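Local coordinates for protein putative aldehyde dehydrogenase AldY (Bacillus subtilis, PDB 4DNG) that probably oxidises aldehydes to carboxylates with NAD+ as the electron acceptor, and may help protect the cell against ethanol stress, at residues K306-D318 / A353-V367. Numbering follows the deposited sequence.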
# COMPACT_ATOMS: atom_id res chain seq x y z
N LYS A 306 28.06 -21.42 -26.28
CA LYS A 306 28.31 -20.00 -26.50
C LYS A 306 28.43 -19.20 -25.21
O LYS A 306 29.35 -18.39 -25.05
CB LYS A 306 27.24 -19.39 -27.41
CG LYS A 306 27.62 -19.43 -28.88
CD LYS A 306 26.40 -19.42 -29.78
CE LYS A 306 26.67 -20.29 -31.00
NZ LYS A 306 25.50 -20.30 -31.91
N PHE A 307 27.49 -19.44 -24.28
CA PHE A 307 27.46 -18.74 -23.00
C PHE A 307 28.66 -19.12 -22.15
O PHE A 307 29.25 -18.26 -21.53
CB PHE A 307 26.15 -19.00 -22.23
CG PHE A 307 26.03 -18.23 -20.94
CD1 PHE A 307 25.51 -16.94 -20.92
CD2 PHE A 307 26.48 -18.80 -19.73
CE1 PHE A 307 25.42 -16.22 -19.72
CE2 PHE A 307 26.40 -18.09 -18.54
CZ PHE A 307 25.87 -16.80 -18.54
N THR A 308 29.01 -20.41 -22.14
CA THR A 308 30.19 -20.91 -21.41
C THR A 308 31.50 -20.34 -21.97
O THR A 308 32.31 -19.79 -21.22
CB THR A 308 30.30 -22.45 -21.40
OG1 THR A 308 30.19 -22.95 -22.74
CG2 THR A 308 29.23 -23.07 -20.53
N ALA A 309 31.70 -20.48 -23.28
CA ALA A 309 32.91 -19.96 -23.90
C ALA A 309 33.09 -18.48 -23.56
O ALA A 309 34.19 -18.06 -23.18
CB ALA A 309 32.90 -20.17 -25.40
N ARG A 310 32.01 -17.71 -23.68
CA ARG A 310 32.07 -16.25 -23.54
C ARG A 310 32.38 -15.82 -22.10
O ARG A 310 33.16 -14.89 -21.87
CB ARG A 310 30.77 -15.61 -24.08
CG ARG A 310 30.71 -14.09 -24.08
CD ARG A 310 31.64 -13.43 -25.09
NE ARG A 310 31.56 -11.97 -25.02
CZ ARG A 310 32.27 -11.19 -24.20
NH1 ARG A 310 33.13 -11.73 -23.34
NH2 ARG A 310 32.11 -9.88 -24.23
N VAL A 311 31.79 -16.53 -21.14
CA VAL A 311 31.97 -16.29 -19.70
C VAL A 311 33.42 -16.55 -19.29
O VAL A 311 33.98 -15.80 -18.48
CB VAL A 311 30.99 -17.17 -18.87
CG1 VAL A 311 31.42 -17.30 -17.42
CG2 VAL A 311 29.57 -16.61 -18.96
N LYS A 312 34.01 -17.59 -19.88
CA LYS A 312 35.39 -17.99 -19.61
C LYS A 312 36.44 -16.91 -19.94
O LYS A 312 37.54 -16.93 -19.39
CB LYS A 312 35.74 -19.29 -20.36
CG LYS A 312 35.09 -20.55 -19.83
CD LYS A 312 36.12 -21.65 -19.57
CE LYS A 312 36.79 -21.45 -18.21
NZ LYS A 312 38.08 -22.17 -18.05
N GLN A 313 36.07 -15.98 -20.83
CA GLN A 313 36.97 -14.93 -21.29
C GLN A 313 37.03 -13.75 -20.35
O GLN A 313 38.09 -13.12 -20.19
CB GLN A 313 36.52 -14.40 -22.65
CG GLN A 313 37.15 -15.09 -23.86
CD GLN A 313 36.21 -15.11 -25.06
OE1 GLN A 313 36.01 -16.15 -25.67
NE2 GLN A 313 35.63 -13.95 -25.38
N LEU A 314 35.89 -13.46 -19.72
CA LEU A 314 35.69 -12.23 -18.97
C LEU A 314 36.86 -11.90 -18.04
O LEU A 314 37.32 -12.76 -17.29
CB LEU A 314 34.37 -12.28 -18.18
CG LEU A 314 33.10 -12.71 -18.94
CD1 LEU A 314 31.98 -12.96 -17.93
CD2 LEU A 314 32.68 -11.71 -20.01
N PRO A 315 37.39 -10.66 -18.15
CA PRO A 315 38.45 -10.15 -17.26
C PRO A 315 38.04 -10.05 -15.79
O PRO A 315 37.00 -9.47 -15.47
CB PRO A 315 38.73 -8.75 -17.83
CG PRO A 315 38.42 -8.89 -19.28
CD PRO A 315 37.22 -9.81 -19.34
N TYR A 316 38.85 -10.61 -14.91
CA TYR A 316 38.60 -10.51 -13.48
C TYR A 316 39.76 -9.82 -12.75
O TYR A 316 40.90 -9.90 -13.20
CB TYR A 316 38.27 -11.89 -12.89
CG TYR A 316 39.44 -12.85 -12.79
CD1 TYR A 316 40.35 -12.77 -11.74
CD2 TYR A 316 39.61 -13.86 -13.74
CE1 TYR A 316 41.41 -13.65 -11.64
CE2 TYR A 316 40.67 -14.75 -13.64
CZ TYR A 316 41.57 -14.64 -12.59
OH TYR A 316 42.63 -15.52 -12.49
N GLY A 317 39.47 -9.14 -11.65
CA GLY A 317 40.54 -8.55 -10.84
C GLY A 317 40.23 -7.21 -10.22
O GLY A 317 39.20 -7.03 -9.56
N ASP A 318 41.14 -6.26 -10.41
CA ASP A 318 40.99 -4.93 -9.83
C ASP A 318 39.91 -4.18 -10.57
O ASP A 318 39.98 -3.99 -11.78
CB ASP A 318 42.30 -4.15 -9.88
CG ASP A 318 42.30 -2.96 -8.94
OD1 ASP A 318 41.20 -2.54 -8.50
OD2 ASP A 318 43.39 -2.43 -8.65
N ALA A 353 29.57 -26.71 -15.77
CA ALA A 353 30.21 -26.52 -17.07
C ALA A 353 31.44 -25.63 -16.94
O ALA A 353 32.50 -25.95 -17.49
CB ALA A 353 29.23 -25.94 -18.08
N VAL A 354 31.30 -24.53 -16.21
CA VAL A 354 32.41 -23.61 -15.97
C VAL A 354 32.69 -23.50 -14.47
O VAL A 354 31.84 -23.08 -13.69
CB VAL A 354 32.13 -22.22 -16.58
CG1 VAL A 354 33.22 -21.23 -16.20
CG2 VAL A 354 32.01 -22.31 -18.09
N GLU A 355 33.90 -23.89 -14.07
CA GLU A 355 34.29 -23.84 -12.66
C GLU A 355 35.13 -22.61 -12.36
O GLU A 355 36.23 -22.46 -12.88
CB GLU A 355 35.04 -25.10 -12.27
CG GLU A 355 35.35 -25.19 -10.78
CD GLU A 355 35.52 -26.62 -10.29
OE1 GLU A 355 35.63 -27.55 -11.12
OE2 GLU A 355 35.54 -26.80 -9.05
N GLY A 356 34.60 -21.73 -11.51
CA GLY A 356 35.35 -20.56 -11.06
C GLY A 356 36.26 -20.90 -9.89
O GLY A 356 36.45 -22.08 -9.56
N LYS A 357 36.82 -19.87 -9.26
CA LYS A 357 37.76 -20.04 -8.13
C LYS A 357 37.83 -18.74 -7.34
O LYS A 357 37.25 -17.74 -7.77
CB LYS A 357 39.16 -20.46 -8.62
CG LYS A 357 40.00 -19.34 -9.23
CD LYS A 357 41.13 -19.91 -10.07
CE LYS A 357 42.08 -18.83 -10.56
NZ LYS A 357 43.16 -18.56 -9.56
N ARG A 358 38.53 -18.76 -6.20
CA ARG A 358 38.65 -17.60 -5.33
C ARG A 358 40.04 -17.00 -5.42
O ARG A 358 41.01 -17.63 -4.98
CB ARG A 358 38.33 -17.95 -3.87
CG ARG A 358 38.78 -16.86 -2.90
CD ARG A 358 38.24 -16.99 -1.49
NE ARG A 358 38.44 -15.74 -0.77
CZ ARG A 358 38.04 -15.49 0.48
NH1 ARG A 358 38.29 -14.29 1.01
NH2 ARG A 358 37.40 -16.41 1.19
N VAL A 359 40.14 -15.79 -5.96
CA VAL A 359 41.40 -15.05 -5.96
C VAL A 359 41.24 -13.84 -5.05
O VAL A 359 40.62 -12.83 -5.42
CB VAL A 359 41.81 -14.58 -7.38
CG1 VAL A 359 43.24 -14.06 -7.38
CG2 VAL A 359 41.66 -15.70 -8.39
N GLY A 360 41.82 -13.92 -3.86
CA GLY A 360 41.63 -12.88 -2.87
C GLY A 360 40.16 -12.84 -2.53
O GLY A 360 39.58 -13.85 -2.12
N ASN A 361 39.53 -11.69 -2.74
CA ASN A 361 38.11 -11.55 -2.46
C ASN A 361 37.23 -11.52 -3.74
O ASN A 361 36.03 -11.21 -3.69
CB ASN A 361 37.85 -10.36 -1.52
CG ASN A 361 38.77 -10.38 -0.30
OD1 ASN A 361 39.71 -9.57 -0.21
ND2 ASN A 361 38.51 -11.30 0.63
N VAL A 362 37.86 -11.86 -4.86
CA VAL A 362 37.17 -12.02 -6.14
C VAL A 362 36.80 -13.49 -6.32
O VAL A 362 37.64 -14.37 -6.16
CB VAL A 362 38.09 -11.63 -7.34
CG1 VAL A 362 37.40 -11.93 -8.66
CG2 VAL A 362 38.51 -10.16 -7.28
N LEU A 363 35.55 -13.77 -6.63
CA LEU A 363 35.30 -15.07 -7.23
C LEU A 363 34.91 -15.00 -8.71
O LEU A 363 34.11 -14.16 -9.13
CB LEU A 363 34.44 -16.00 -6.37
CG LEU A 363 32.97 -15.83 -6.04
CD1 LEU A 363 32.10 -16.51 -7.09
CD2 LEU A 363 32.73 -16.47 -4.68
N THR A 364 35.57 -15.86 -9.48
CA THR A 364 35.46 -15.90 -10.93
C THR A 364 34.22 -16.68 -11.23
O THR A 364 33.83 -17.54 -10.44
CB THR A 364 36.65 -16.64 -11.54
OG1 THR A 364 36.74 -17.93 -10.93
CG2 THR A 364 37.96 -15.86 -11.32
N PRO A 365 33.58 -16.39 -12.39
CA PRO A 365 32.26 -16.91 -12.70
C PRO A 365 32.15 -18.44 -12.56
O PRO A 365 33.09 -19.16 -12.91
CB PRO A 365 32.03 -16.49 -14.16
CG PRO A 365 32.97 -15.36 -14.39
CD PRO A 365 34.14 -15.57 -13.48
N TYR A 366 31.01 -18.91 -12.04
CA TYR A 366 30.64 -20.33 -12.07
C TYR A 366 29.38 -20.49 -12.90
O TYR A 366 28.43 -19.72 -12.74
CB TYR A 366 30.37 -20.89 -10.67
CG TYR A 366 31.57 -21.00 -9.75
CD1 TYR A 366 32.20 -19.86 -9.23
CD2 TYR A 366 32.06 -22.26 -9.37
CE1 TYR A 366 33.29 -19.97 -8.37
CE2 TYR A 366 33.14 -22.38 -8.52
CZ TYR A 366 33.75 -21.24 -8.02
OH TYR A 366 34.84 -21.37 -7.18
N VAL A 367 29.35 -21.50 -13.76
CA VAL A 367 28.15 -21.81 -14.51
C VAL A 367 27.74 -23.26 -14.27
O VAL A 367 28.47 -24.20 -14.61
CB VAL A 367 28.27 -21.49 -16.03
CG1 VAL A 367 26.96 -21.82 -16.75
CG2 VAL A 367 28.65 -20.02 -16.27
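Tyr316 turns its CG in between its own backbone N and carbonyl carbon (chi1 71°), and Thr364, with CG2 anti to its carbonyl carbon, points that methyl at the ring. The result is a CH-pi contact: CG2 of Thr364 sits 3.6 Å from the centroid of the Tyr316 ring, 13° off the normal. The other branch of Thr364 faces its own segment, where OG1 accepts a bent hydrogen bond from Lys357 N (2.6 Å, 140°). A serine here would keep the hydroxyl but lack the methyl, and would probably leave that face of the tyrosine without its CH-pi partner and the ring freer to shift. Val359 CG2 meets ring atom CE1 of Tyr316 at 3.9 Å.

Along the helix the packing is apolar. Val311 CG1 presses on Pro365 CB at 3.4 Å, and Phe307 brings CE2, at its ring edge, to 3.7 Å from Val367 CG2. Next to Phe307, Thr308 rests its CB on Val354 CG2 at 3.7 Å, while its OG1 bonds back to the carbonyl of Val304.

This is helix-on-sheet packing away from the annotated sites: helix 297-313 lies on the antiparallel pair 351-354 and 362-369, the loop after it on the type II' hairpin 358-363, and strand 386-392 continues the sheet beside 362-369.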